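Local coordinates for protein similarities with probable monooxygenase (Photorhabdus luminescens, PDB 4HB9) that binds flavin-adenine dinucleotide and probably acts as a flavin-dependent monooxygenase of the aromatic-ring hydroxylase type, at residues A338-L341 with T342-A346; G351-E354 with L355-I359. All blocks are in the same frame, centred on the assembly; numbering follows the deposited sequence. Where two conformers were deposited one is given.

Contact 1 (A338-L341 with T342-A346)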
loop_
_atom_site.group_PDB
_atom_site.type_symbol
_atom_site.label_atom_id
_atom_site.label_comp_id
_atom_site.label_asym_id
_atom_site.label_seq_id
_atom_site.Cartn_x
_atom_site.Cartn_y
_atom_site.Cartn_z
ATOM N N ALA A 338 9.719 -4.314 -7.205
ATOM C CA ALA A 338 11.100 -4.139 -6.710
ATOM C C ALA A 338 11.966 -5.362 -6.992
ATOM O O ALA A 338 13.114 -5.245 -7.447
ATOM C CB ALA A 338 11.094 -3.790 -5.224
ATOM N N LEU A 339 11.402 -6.541 -6.779
ATOM C CA LEU A 339 12.103 -7.776 -7.091
ATOM C C LEU A 339 12.356 -7.879 -8.602
ATOM O O LEU A 339 13.446 -8.202 -9.059
ATOM C CB LEU A 339 11.281 -8.977 -6.628
ATOM C CG LEU A 339 11.900 -10.325 -6.977
ATOM C CD1 LEU A 339 13.266 -10.471 -6.368
ATOM C CD2 LEU A 339 11.017 -11.474 -6.532
ATOM N N LEU A 340 11.321 -7.616 -9.377
ATOM C CA LEU A 340 11.455 -7.671 -10.831
ATOM C C LEU A 340 12.491 -6.686 -11.382
ATOM O O LEU A 340 13.355 -7.065 -12.178
ATOM C CB LEU A 340 10.099 -7.436 -11.474
ATOM C CG LEU A 340 10.104 -7.595 -12.995
ATOM C CD1 LEU A 340 10.590 -8.992 -13.383
ATOM C CD2 LEU A 340 8.695 -7.295 -13.477
ATOM N N LEU A 341 12.417 -5.430 -10.965
ATOM C CA LEU A 341 13.365 -4.423 -11.414
ATOM C C LEU A 341 14.794 -4.711 -10.944
ATOM O O LEU A 341 15.744 -4.499 -11.687
ATOM C CB LEU A 341 12.925 -3.034 -10.995
ATOM C CG LEU A 341 13.745 -1.858 -11.550
ATOM C CD1 LEU A 341 13.907 -1.927 -13.078
ATOM C CD2 LEU A 341 13.103 -0.565 -11.142
ATOM N N THR A 342 14.943 -5.229 -9.723
ATOM C CA THR A 342 16.249 -5.728 -9.263
ATOM C C THR A 342 16.834 -6.741 -10.259
ATOM O O THR A 342 17.997 -6.630 -10.665
ATOM C CB THR A 342 16.127 -6.408 -7.882
ATOM O OG1 THR A 342 15.747 -5.436 -6.913
ATOM C CG2 THR A 342 17.444 -7.032 -7.476
ATOM N N GLN A 343 16.034 -7.743 -10.594
ATOM C CA GLN A 343 16.472 -8.812 -11.464
ATOM C C GLN A 343 16.867 -8.285 -12.845
ATOM O O GLN A 343 17.877 -8.708 -13.407
ATOM C CB GLN A 343 15.406 -9.893 -11.596
ATOM C CG GLN A 343 15.161 -10.683 -10.327
ATOM C CD GLN A 343 13.883 -11.508 -10.365
ATOM O OE1 GLN A 343 13.019 -11.313 -11.214
ATOM N NE2 GLN A 343 13.745 -12.404 -9.415
ATOM N N LYS A 344 16.088 -7.346 -13.384
ATOM C CA LYS A 344 16.393 -6.774 -14.711
ATOM C C LYS A 344 17.629 -5.858 -14.668
ATOM O O LYS A 344 18.504 -5.979 -15.520
ATOM C CB LYS A 344 15.161 -6.065 -15.295
ATOM C CG LYS A 344 13.963 -6.988 -15.469
ATOM C CD LYS A 344 14.307 -8.305 -16.161
ATOM C CE LYS A 344 13.093 -9.188 -16.336
ATOM N NZ LYS A 344 13.436 -10.426 -17.088
ATOM N N LEU A 345 17.762 -4.996 -13.660
ATOM C CA LEU A 345 18.963 -4.178 -13.550
ATOM C C LEU A 345 20.191 -5.053 -13.266
ATOM O O LEU A 345 21.280 -4.777 -13.775
ATOM C CB LEU A 345 18.809 -3.046 -12.521
ATOM C CG LEU A 345 17.798 -1.962 -12.926
ATOM C CD1 LEU A 345 17.557 -1.013 -11.788
ATOM C CD2 LEU A 345 18.187 -1.182 -14.188
ATOM N N ALA A 346 20.024 -6.129 -12.500
ATOM C CA ALA A 346 21.159 -7.033 -12.243
ATOM C C ALA A 346 21.668 -7.647 -13.559
ATOM O O ALA A 346 22.868 -7.852 -13.716
ATOM C CB ALA A 346 20.771 -8.132 -11.271
#
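Leu341 meets Leu345 one turn further along helix 330-349. CD1 of Leu341 lies 3.9 Å from CG of Leu345, and the two side chains pass at a slant. With CG of Leu341 anti to its backbone N (chi1 -173°), the branch runs beside its own carbonyl carbon, in the direction of the following turn and toward Leu345. The same two residues are joined by the backbone bond from Leu345 N to Leu341 O, 2.9 Å long.

Thr342 folds its hydroxyl toward the preceding turn. OG1 donates to Ala338 O at 2.7 Å while Thr342 N reaches the same oxygen at 2.9 Å, the two donors coming from opposite faces of the carbonyl plane. On another side of the helix, CD1 of Leu340 packs against the aliphatic CE of Lys344 at 3.9 Å, and NZ of Lys344 goes on to a salt bridge with Asp361 of helix 355-386. The Gln343 amide lies over Leu339, NE2 being 3.6 Å from CD1.

Helix 11-22, whose start carries the FAD-binding Ile11 and Gly12, consistent with a Rossmann-type glycine-rich turn, packs on Ala338, Thr342 and Leu345. With its hydroxyl bonded within its own helix, buried Thr342 probably adds little polar demand to this interface, where it touches Leu16 and the loop residue His23.

Contact 2 (G351-E354 with L355-I359)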
loop_
_atom_site.group_PDB
_atom_site.type_symbol
_atom_site.label_atom_id
_atom_site.label_comp_id
_atom_site.label_asym_id
_atom_site.label_seq_id
_atom_site.Cartn_x
_atom_site.Cartn_y
_atom_site.Cartn_z
ATOM N N GLY A 351 26.305 -8.093 -17.132
ATOM C CA GLY A 351 26.802 -8.064 -18.504
ATOM C C GLY A 351 25.930 -8.768 -19.542
ATOM O O GLY A 351 26.372 -8.973 -20.671
ATOM N N HIS A 352 24.687 -9.094 -19.192
ATOM C CA HIS A 352 23.831 -9.944 -20.026
ATOM C C HIS A 352 22.836 -9.199 -20.931
ATOM O O HIS A 352 22.305 -9.786 -21.883
ATOM C CB HIS A 352 23.081 -10.944 -19.148
ATOM C CG HIS A 352 23.964 -12.018 -18.593
ATOM N ND1 HIS A 352 24.628 -11.891 -17.390
ATOM C CD2 HIS A 352 24.344 -13.211 -19.108
ATOM C CE1 HIS A 352 25.366 -12.965 -17.182
ATOM N NE2 HIS A 352 25.205 -13.785 -18.205
ATOM N N GLU A 353 22.558 -7.937 -20.618
ATOM C CA GLU A 353 21.545 -7.182 -21.340
ATOM C C GLU A 353 21.858 -5.700 -21.298
ATOM O O GLU A 353 22.508 -5.225 -20.363
ATOM C CB GLU A 353 20.151 -7.458 -20.735
ATOM C CG GLU A 353 18.959 -6.952 -21.548
ATOM C CD GLU A 353 19.034 -7.330 -23.025
ATOM O OE1 GLU A 353 19.694 -6.600 -23.798
ATOM O OE2 GLU A 353 18.412 -8.337 -23.402
ATOM N N GLU A 354 21.407 -4.981 -22.321
ATOM C CA GLU A 354 21.541 -3.537 -22.371
ATOM C C GLU A 354 20.535 -2.919 -21.412
ATOM O O GLU A 354 19.459 -3.481 -21.201
ATOM C CB GLU A 354 21.278 -3.008 -23.781
ATOM C CG GLU A 354 22.208 -3.533 -24.867
ATOM C CD GLU A 354 21.726 -3.162 -26.272
ATOM O OE1 GLU A 354 20.710 -2.443 -26.403
ATOM O OE2 GLU A 354 22.355 -3.603 -27.254
ATOM N N LEU A 355 20.898 -1.761 -20.876
ATOM C CA LEU A 355 20.140 -1.082 -19.859
ATOM C C LEU A 355 18.699 -0.790 -20.256
ATOM O O LEU A 355 17.765 -1.241 -19.586
ATOM C CB LEU A 355 20.844 0.218 -19.463
ATOM C CG LEU A 355 20.151 1.085 -18.413
ATOM C CD1 LEU A 355 19.754 0.278 -17.176
ATOM C CD2 LEU A 355 21.063 2.234 -18.026
ATOM N N VAL A 356 18.509 -0.016 -21.323
ATOM C CA VAL A 356 17.156 0.348 -21.729
ATOM C C VAL A 356 16.332 -0.877 -22.113
ATOM O O VAL A 356 15.137 -0.955 -21.768
ATOM C CB VAL A 356 17.124 1.445 -22.819
ATOM C CG1 VAL A 356 15.687 1.757 -23.208
ATOM C CG2 VAL A 356 17.759 2.709 -22.282
ATOM N N LYS A 357 16.933 -1.855 -22.786
ATOM C CA LYS A 357 16.219 -3.091 -23.070
ATOM C C LYS A 357 15.733 -3.783 -21.780
ATOM O O LYS A 357 14.610 -4.275 -21.720
ATOM C CB LYS A 357 17.064 -4.080 -23.880
ATOM C CG LYS A 357 16.871 -4.022 -25.386
ATOM C CD LYS A 357 17.743 -5.081 -26.068
ATOM C CE LYS A 357 17.720 -5.005 -27.591
ATOM N NZ LYS A 357 18.533 -3.878 -28.119
ATOM N N ALA A 358 16.608 -3.866 -20.781
ATOM C CA ALA A 358 16.248 -4.506 -19.508
ATOM C C ALA A 358 15.107 -3.728 -18.822
ATOM O O ALA A 358 14.177 -4.334 -18.287
ATOM C CB ALA A 358 17.470 -4.581 -18.597
ATOM N N ILE A 359 15.187 -2.403 -18.838
ATOM C CA ILE A 359 14.111 -1.562 -18.312
ATOM C C ILE A 359 12.796 -1.839 -19.057
ATOM O O ILE A 359 11.745 -2.007 -18.437
ATOM C CB ILE A 359 14.489 -0.074 -18.313
ATOM C CG1 ILE A 359 15.570 0.185 -17.256
ATOM C CG2 ILE A 359 13.269 0.786 -18.016
ATOM C CD1 ILE A 359 16.194 1.556 -17.322
#
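Glu353 OE1 accepts the backbone N-H of Glu354 at 2.8 Å, through the lone pair that points away from OE2. A bend at chi2 (48°) brings the carboxylate of Glu353 round to the amide of the following residue. The same oxygen lies 3.4 Å from CD of Lys357, whose aliphatic stem crosses the Glu353 side chain at about a right angle.

Glu354 occupies the N-cap of helix 355-386. Its carbonyl O takes the first-turn bond from Ala358 N, 2.9 Å long. In the conformer described, its extended side chain brings OE1 to 3.1 Å from NZ of Lys357, a salt bridge that the second conformer may not keep; the ammonium comes from above the carboxylate plane, 51° out of it. A bend at chi4 (76°) turns NZ of Lys357 toward this partner and leaves it 5.2 Å from Glu353 OE1, so any pull from that carboxylate is probably weaker. Two acidic side chains beside the first turn probably also interact favourably with the helix dipole.

Just upstream, Gly351 ends helix 330-349 in a Schellman motif, and 351-354 forms the short connection to the next helix. Glu353 touches Ser347 of helix 330-349, Ala358 packs on Val348, and Leu355 lies against Leu345 and Val348 as well as the loop residues Met2 and Thr312, which immediately precede strands 3-7 and 313-315 of the parallel sheet.

How the contacts relate
Contact 1 lies within helix 330-349; contact 2 follows it along the chain, at the loop that leads into helix 355-386. Their centres are 11 Å apart, and the two consecutive helices pack together between them: Leu345 CD2 of contact 1 is 3.7 Å from Leu355 CD1 of contact 2, and Lys344 O lies 3.5 Å from Ala358 CB. Both belong to the FAD-binding domain. Contact 1 comes nearer the cofactor, the side chain of Ala338 being about 8 Å from FAD, whereas contact 2 is at the surface, away from the FAD-binding residues. The helix that passes near the flavin thus runs out to a surface turn, where the next helix packs back on it.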